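Local atomic coordinates of collagen adhesin (Staphylococcus aureus, PDB entry 2F68), a protein that binds collagen as a bacterial surface adhesin, probably by wrapping its domains around the collagen rod in the proposed "collagen hug". Residues S25-E28 with K32-V35; D125-I130 with S136-V141. One frame throughout, in Å; residues are numbered along the deposited sequence.

Contact 1 of 2, residues S25-E28 with K32-V35; sequences SKIE and KTTV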
ATOM      1  N   SER A  25     -13.781 -11.606  -5.086  1.00 27.65           N
ATOM      2  CA  SER A  25     -13.095 -12.577  -5.938  1.00 29.96           C
ATOM      3  C   SER A  25     -12.638 -11.981  -7.271  1.00 29.85           C
ATOM      4  O   SER A  25     -11.808 -12.570  -7.967  1.00 30.33           O
ATOM      5  CB  SER A  25     -13.988 -13.799  -6.182  1.00 30.56           C
ATOM      6  OG  SER A  25     -15.205 -13.428  -6.806  1.00 33.75           O
ATOM      7  N   LYS A  26     -13.182 -10.816  -7.618  1.00 29.62           N
ATOM      8  CA  LYS A  26     -12.820 -10.121  -8.853  1.00 29.88           C
ATOM      9  C   LYS A  26     -12.300  -8.715  -8.561  1.00 28.06           C
ATOM     10  O   LYS A  26     -13.031  -7.866  -8.044  1.00 26.23           O
ATOM     11  CB  LYS A  26     -14.013 -10.067  -9.814  1.00 29.86           C
ATOM     12  CG  LYS A  26     -14.356 -11.405 -10.464  1.00 33.59           C
ATOM     13  CD  LYS A  26     -15.669 -11.355 -11.246  1.00 34.62           C
ATOM     14  CE  LYS A  26     -15.486 -10.832 -12.669  1.00 43.51           C
ATOM     15  NZ  LYS A  26     -15.408  -9.345 -12.738  1.00 45.23           N
ATOM     16  N   ILE A  27     -11.030  -8.484  -8.890  1.00 26.48           N
ATOM     17  CA  ILE A  27     -10.372  -7.197  -8.639  1.00 24.51           C
ATOM     18  C   ILE A  27      -9.634  -6.670  -9.872  1.00 25.15           C
ATOM     19  O   ILE A  27      -9.312  -7.431 -10.787  1.00 25.36           O
ATOM     20  CB  ILE A  27      -9.390  -7.266  -7.432  1.00 25.11           C
ATOM     21  CG1 ILE A  27      -8.417  -8.445  -7.579  1.00 23.05           C
ATOM     22  CG2 ILE A  27     -10.160  -7.333  -6.112  1.00 23.99           C
ATOM     23  CD1 ILE A  27      -7.192  -8.365  -6.684  1.00 23.07           C
ATOM     24  N   GLU A  28      -9.377  -5.363  -9.883  1.00 25.32           N
ATOM     25  CA  GLU A  28      -8.617  -4.721 -10.955  1.00 27.35           C
ATOM     26  C   GLU A  28      -7.113  -4.821 -10.684  1.00 27.55           C
ATOM     27  O   GLU A  28      -6.701  -5.307  -9.627  1.00 26.92           O
ATOM     28  CB  GLU A  28      -9.035  -3.251 -11.107  1.00 27.41           C
ATOM     29  CG  GLU A  28     -10.512  -3.031 -11.448  1.00 31.97           C
ATOM     30  CD  GLU A  28     -10.886  -3.499 -12.847  1.00 38.07           C
ATOM     31  OE1 GLU A  28     -10.084  -3.307 -13.786  1.00 37.16           O
ATOM     32  OE2 GLU A  28     -11.994  -4.053 -13.007  1.00 40.37           O
ATOM     33  N   LYS A  32      -7.242  -4.118  -4.140  1.00 25.16           N
ATOM     34  CA  LYS A  32      -7.161  -4.738  -2.819  1.00 26.70           C
ATOM     35  C   LYS A  32      -8.284  -5.748  -2.598  1.00 25.99           C
ATOM     36  O   LYS A  32      -9.429  -5.513  -2.993  1.00 24.39           O
ATOM     37  CB  LYS A  32      -7.202  -3.672  -1.719  1.00 26.84           C
ATOM     38  CG  LYS A  32      -5.995  -2.744  -1.687  1.00 29.63           C
ATOM     39  CD  LYS A  32      -6.143  -1.695  -0.596  1.00 31.48           C
ATOM     40  CE  LYS A  32      -4.973  -0.726  -0.597  1.00 37.90           C
ATOM     41  NZ  LYS A  32      -5.106   0.305   0.468  1.00 38.43           N
ATOM     42  N   THR A  33      -7.942  -6.868  -1.966  1.00 25.37           N
ATOM     43  CA  THR A  33      -8.920  -7.898  -1.604  1.00 23.74           C
ATOM     44  C   THR A  33      -8.557  -8.573  -0.276  1.00 23.11           C
ATOM     45  O   THR A  33      -7.380  -8.670   0.080  1.00 23.26           O
ATOM     46  CB  THR A  33      -9.122  -8.945  -2.738  1.00 24.00           C
ATOM     47  OG1 THR A  33     -10.112  -9.902  -2.343  1.00 25.39           O
ATOM     48  CG2 THR A  33      -7.818  -9.667  -3.082  1.00 24.44           C
ATOM     49  N   THR A  34      -9.576  -9.031   0.448  1.00 22.58           N
ATOM     50  CA  THR A  34      -9.396  -9.567   1.797  1.00 22.77           C
ATOM     51  C   THR A  34      -9.413 -11.098   1.817  1.00 21.91           C
ATOM     52  O   THR A  34     -10.326 -11.725   1.278  1.00 22.57           O
ATOM     53  CB  THR A  34     -10.471  -9.020   2.770  1.00 23.22           C
ATOM     54  OG1 THR A  34     -10.727  -7.639   2.482  1.00 24.56           O
ATOM     55  CG2 THR A  34     -10.010  -9.152   4.212  1.00 24.03           C
ATOM     56  N   VAL A  35      -8.395 -11.681   2.448  1.00 21.07           N
ATOM     57  CA  VAL A  35      -8.267 -13.133   2.581  1.00 21.15           C
ATOM     58  C   VAL A  35      -8.586 -13.556   4.017  1.00 20.63           C
ATOM     59  O   VAL A  35      -8.058 -12.980   4.971  1.00 21.75           O
ATOM     60  CB  VAL A  35      -6.842 -13.622   2.200  1.00 21.16           C
ATOM     61  CG1 VAL A  35      -6.764 -15.147   2.209  1.00 21.76           C
ATOM     62  CG2 VAL A  35      -6.430 -13.083   0.839  1.00 20.22           C
TER

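Contact 2 of 2, residues D125-I130 with S136-V141; sequences DKVATI and STNVTV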
ATOM      1  N   ASP A 125      -4.749 -17.264 -17.022  1.00 36.09           N
ATOM      2  CA  ASP A 125      -3.536 -16.547 -16.628  1.00 33.56           C
ATOM      3  C   ASP A 125      -3.808 -15.428 -15.622  1.00 31.99           C
ATOM      4  O   ASP A 125      -2.946 -15.106 -14.803  1.00 30.70           O
ATOM      5  CB  ASP A 125      -2.816 -15.989 -17.861  1.00 33.69           C
ATOM      6  CG  ASP A 125      -2.314 -17.080 -18.797  1.00 34.01           C
ATOM      7  OD1 ASP A 125      -2.043 -18.208 -18.329  1.00 34.06           O
ATOM      8  OD2 ASP A 125      -2.180 -16.802 -20.007  1.00 33.85           O
ATOM      9  N   LYS A 126      -5.004 -14.845 -15.687  1.00 30.62           N
ATOM     10  CA  LYS A 126      -5.382 -13.747 -14.788  1.00 29.90           C
ATOM     11  C   LYS A 126      -5.937 -14.221 -13.439  1.00 28.71           C
ATOM     12  O   LYS A 126      -6.286 -13.403 -12.583  1.00 28.75           O
ATOM     13  CB  LYS A 126      -6.352 -12.773 -15.476  1.00 30.23           C
ATOM     14  CG  LYS A 126      -7.658 -13.390 -15.977  1.00 31.61           C
ATOM     15  CD  LYS A 126      -8.731 -12.332 -16.229  1.00 32.01           C
ATOM     16  CE  LYS A 126      -8.448 -11.504 -17.476  1.00 34.30           C
ATOM     17  NZ  LYS A 126      -9.496 -10.471 -17.705  1.00 35.33           N
ATOM     18  N   VAL A 127      -6.008 -15.539 -13.256  1.00 26.83           N
ATOM     19  CA  VAL A 127      -6.504 -16.134 -12.016  1.00 26.08           C
ATOM     20  C   VAL A 127      -5.350 -16.468 -11.069  1.00 25.19           C
ATOM     21  O   VAL A 127      -4.410 -17.176 -11.442  1.00 23.87           O
ATOM     22  CB  VAL A 127      -7.371 -17.397 -12.293  1.00 26.89           C
ATOM     23  CG1 VAL A 127      -7.658 -18.170 -11.009  1.00 27.56           C
ATOM     24  CG2 VAL A 127      -8.676 -17.010 -12.976  1.00 27.94           C
ATOM     25  N   ALA A 128      -5.429 -15.941  -9.848  1.00 22.72           N
ATOM     26  CA  ALA A 128      -4.444 -16.219  -8.808  1.00 23.29           C
ATOM     27  C   ALA A 128      -5.029 -17.159  -7.758  1.00 23.45           C
ATOM     28  O   ALA A 128      -6.083 -16.880  -7.179  1.00 23.95           O
ATOM     29  CB  ALA A 128      -3.969 -14.927  -8.167  1.00 22.49           C
ATOM     30  N   THR A 129      -4.340 -18.273  -7.522  1.00 22.58           N
ATOM     31  CA  THR A 129      -4.808 -19.297  -6.590  1.00 22.60           C
ATOM     32  C   THR A 129      -4.108 -19.183  -5.236  1.00 22.25           C
ATOM     33  O   THR A 129      -2.909 -19.449  -5.118  1.00 21.50           O
ATOM     34  CB  THR A 129      -4.621 -20.723  -7.169  1.00 23.85           C
ATOM     35  OG1 THR A 129      -5.168 -20.781  -8.494  1.00 23.22           O
ATOM     36  CG2 THR A 129      -5.314 -21.763  -6.293  1.00 23.48           C
ATOM     37  N   ILE A 130      -4.871 -18.782  -4.222  1.00 21.28           N
ATOM     38  CA  ILE A 130      -4.371 -18.704  -2.851  1.00 21.51           C
ATOM     39  C   ILE A 130      -4.701 -20.006  -2.120  1.00 21.23           C
ATOM     40  O   ILE A 130      -5.856 -20.440  -2.100  1.00 20.21           O
ATOM     41  CB  ILE A 130      -4.944 -17.472  -2.097  1.00 22.32           C
ATOM     42  CG1 ILE A 130      -4.555 -16.177  -2.823  1.00 24.98           C
ATOM     43  CG2 ILE A 130      -4.457 -17.446  -0.646  1.00 19.76           C
ATOM     44  CD1 ILE A 130      -5.309 -14.938  -2.367  1.00 27.18           C
ATOM     45  N   SER A 136      -8.289 -24.193  -1.102  1.00 25.02           N
ATOM     46  CA  SER A 136      -7.842 -23.284  -2.157  1.00 25.89           C
ATOM     47  C   SER A 136      -8.983 -22.409  -2.673  1.00 26.21           C
ATOM     48  O   SER A 136     -10.132 -22.849  -2.748  1.00 25.92           O
ATOM     49  CB  SER A 136      -7.218 -24.069  -3.314  1.00 27.45           C
ATOM     50  OG  SER A 136      -8.143 -24.988  -3.869  1.00 31.01           O
ATOM     51  N   THR A 137      -8.648 -21.170  -3.028  1.00 24.59           N
ATOM     52  CA  THR A 137      -9.620 -20.206  -3.553  1.00 24.86           C
ATOM     53  C   THR A 137      -8.992 -19.306  -4.622  1.00 24.75           C
ATOM     54  O   THR A 137      -7.790 -19.031  -4.586  1.00 23.49           O
ATOM     55  CB  THR A 137     -10.267 -19.360  -2.422  1.00 25.04           C
ATOM     56  OG1 THR A 137     -11.018 -18.278  -2.991  1.00 25.97           O
ATOM     57  CG2 THR A 137      -9.209 -18.802  -1.477  1.00 23.27           C
ATOM     58  N   ASN A 138      -9.816 -18.852  -5.564  1.00 23.72           N
ATOM     59  CA  ASN A 138      -9.338 -18.104  -6.728  1.00 23.57           C
ATOM     60  C   ASN A 138      -9.667 -16.614  -6.708  1.00 24.54           C
ATOM     61  O   ASN A 138     -10.737 -16.207  -6.248  1.00 23.03           O
ATOM     62  CB  ASN A 138      -9.868 -18.735  -8.019  1.00 25.34           C
ATOM     63  CG  ASN A 138      -9.345 -20.146  -8.246  1.00 25.84           C
ATOM     64  OD1 ASN A 138     -10.077 -21.021  -8.712  1.00 32.13           O
ATOM     65  ND2 ASN A 138      -8.075 -20.374  -7.920  1.00 19.05           N
ATOM     66  N   VAL A 139      -8.730 -15.811  -7.212  1.00 23.59           N
ATOM     67  CA  VAL A 139      -8.906 -14.365  -7.344  1.00 24.09           C
ATOM     68  C   VAL A 139      -8.634 -13.951  -8.791  1.00 24.05           C
ATOM     69  O   VAL A 139      -7.565 -14.236  -9.336  1.00 23.76           O
ATOM     70  CB  VAL A 139      -7.964 -13.570  -6.398  1.00 25.20           C
ATOM     71  CG1 VAL A 139      -8.345 -12.093  -6.371  1.00 22.67           C
ATOM     72  CG2 VAL A 139      -7.988 -14.144  -4.988  1.00 29.44           C
ATOM     73  N   THR A 140      -9.608 -13.281  -9.403  1.00 23.95           N
ATOM     74  CA  THR A 140      -9.487 -12.815 -10.781  1.00 25.75           C
ATOM     75  C   THR A 140      -8.956 -11.382 -10.817  1.00 25.36           C
ATOM     76  O   THR A 140      -9.589 -10.461 -10.293  1.00 24.78           O
ATOM     77  CB  THR A 140     -10.839 -12.905 -11.533  1.00 26.02           C
ATOM     78  OG1 THR A 140     -11.403 -14.211 -11.354  1.00 28.23           O
ATOM     79  CG2 THR A 140     -10.654 -12.642 -13.022  1.00 27.14           C
ATOM     80  N   VAL A 141      -7.786 -11.208 -11.430  1.00 26.32           N
ATOM     81  CA  VAL A 141      -7.147  -9.897 -11.536  1.00 26.67           C
ATOM     82  C   VAL A 141      -7.146  -9.419 -12.990  1.00 28.26           C
ATOM     83  O   VAL A 141      -6.399  -9.937 -13.824  1.00 25.66           O
ATOM     84  CB  VAL A 141      -5.699  -9.905 -10.967  1.00 26.56           C
ATOM     85  CG1 VAL A 141      -5.099  -8.502 -10.993  1.00 26.12           C
ATOM     86  CG2 VAL A 141      -5.675 -10.462  -9.548  1.00 28.51           C
TER

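Contact 1 of 2, residues S25-E28 with K32-V35
Ile27 meets Thr33 and the carbonyl of Lys32 where the beta hairpin of strands 17-27 and 31-40 splays apart beside its turn, in the N-terminal Ig-like domain of the adhesin. The nearest CA pair, Ile27 CA and Lys32 CA, stands 7.1 Å apart. The Ile27 side chain bridges the gap, to the Thr33 side chain and the Lys32 backbone carbonyl.

The apolar contacts come from two branches of Ile27. Its CG2 methyl rests 3.9 Å from Thr33 CB, and its CD1 methyl lies 3.9 Å from Thr33 CG2. The two side chains cross at about a right angle. With chi1 at 51°, Ile27 CG1 sits between the backbone N and the carbonyl carbon, and the extended chi2 carries CD1 onward to the threonine methyl. Val139 and Val141 of strand 135-141 cover Ile27, Val139 also touches Thr33, and both residues of the pair are buried.

The Thr33 hydroxyl and the Ile27 backbone find their partners outside the two segments. Thr33 OG1 is anti to the backbone N (chi1 -178°) and is hydrogen-bonded to the carbonyl of Pro24, just before Ser25. The threonine thus turns its methyl to Ile27 while its hydroxyl bonds to the same strand further back. The Ile27 backbone bonds to the neighbouring strand 135-141 and to His142 just past it, instead of to Lys32. Against the Lys32 backbone the contact is plain van der Waals packing, with Ile27 CG2 3.7 Å from Lys32 O.

Contact 2 of 2, residues D125-I130 with S136-V141
Val127 CG1 covers one face of the flat Asn138 amide, 3.8 Å from Asn138 CG and also near CB. Thr129 meets the nitrogen end of the amide, its side chain lying beside that of Asn138 and pointing the same way. Thr129 OG1 is 3.0 Å from Asn138 ND2 but lies nearly in line with the CG-ND2 bond, a little off the amide plane. Neither N-H points well at it, and the geometry is too poor for a hydrogen bond. The same nitrogen is 3.5 Å from the Thr129 CG2 methyl. A chi1 of -64° sets Asn138 CG beside its own backbone N, and the amide nitrogen ends next to Thr129.

Strands 127-132 and 135-141 form an antiparallel beta hairpin at an edge of the sheet of the N-terminal domain. Ala128 with Val139 and Ile130 with Thr137 are hydrogen-bonded pairs, each closed by two backbone bonds. Val127 with Thr140 and Thr129 with Asn138 are non-hydrogen-bonded pairs. The bond from Ala128 N to Val139 O is 2.8 Å and almost straight (177°). Just ahead of the first strand, Lys126 O accepts a bond from Val141 N, and Val141 O is held by Asn116 ND2. The aliphatic chain of Lys126 bends at chi3, and its CD meets the Thr140 methyl CG2.

The face with Ala128, Ile130, Thr137 and Val139 turns to the domain interior. Val22 touches Ile130, Thr137 and Val139 there, while Val62 and Ile64 meet Ala128. Between the strands on this face, Ile130 CD1 packs 3.8 Å from Val139 CG2.

Contacts 1 and 2 are neighbours in one sheet, with centres about 9 Å apart. Strand 17-27 runs parallel to strand 135-141, so residues 25-28 lie alongside residues 136-141. Thr140 takes part in both probable backbone hydrogen bonds of this seam: Ser25 O is 2.7 Å from Thr140 N, and Ile27 N is 2.8 Å from Thr140 O. Packing adds to them, with Ser25 O 3.8 Å from Val139 CG1 and Glu28 O 3.8 Å from Val141 CG1. Along the chain the two hairpins follow in series, contact 1 first. The seam joins them within the N-terminal Ig-like domain.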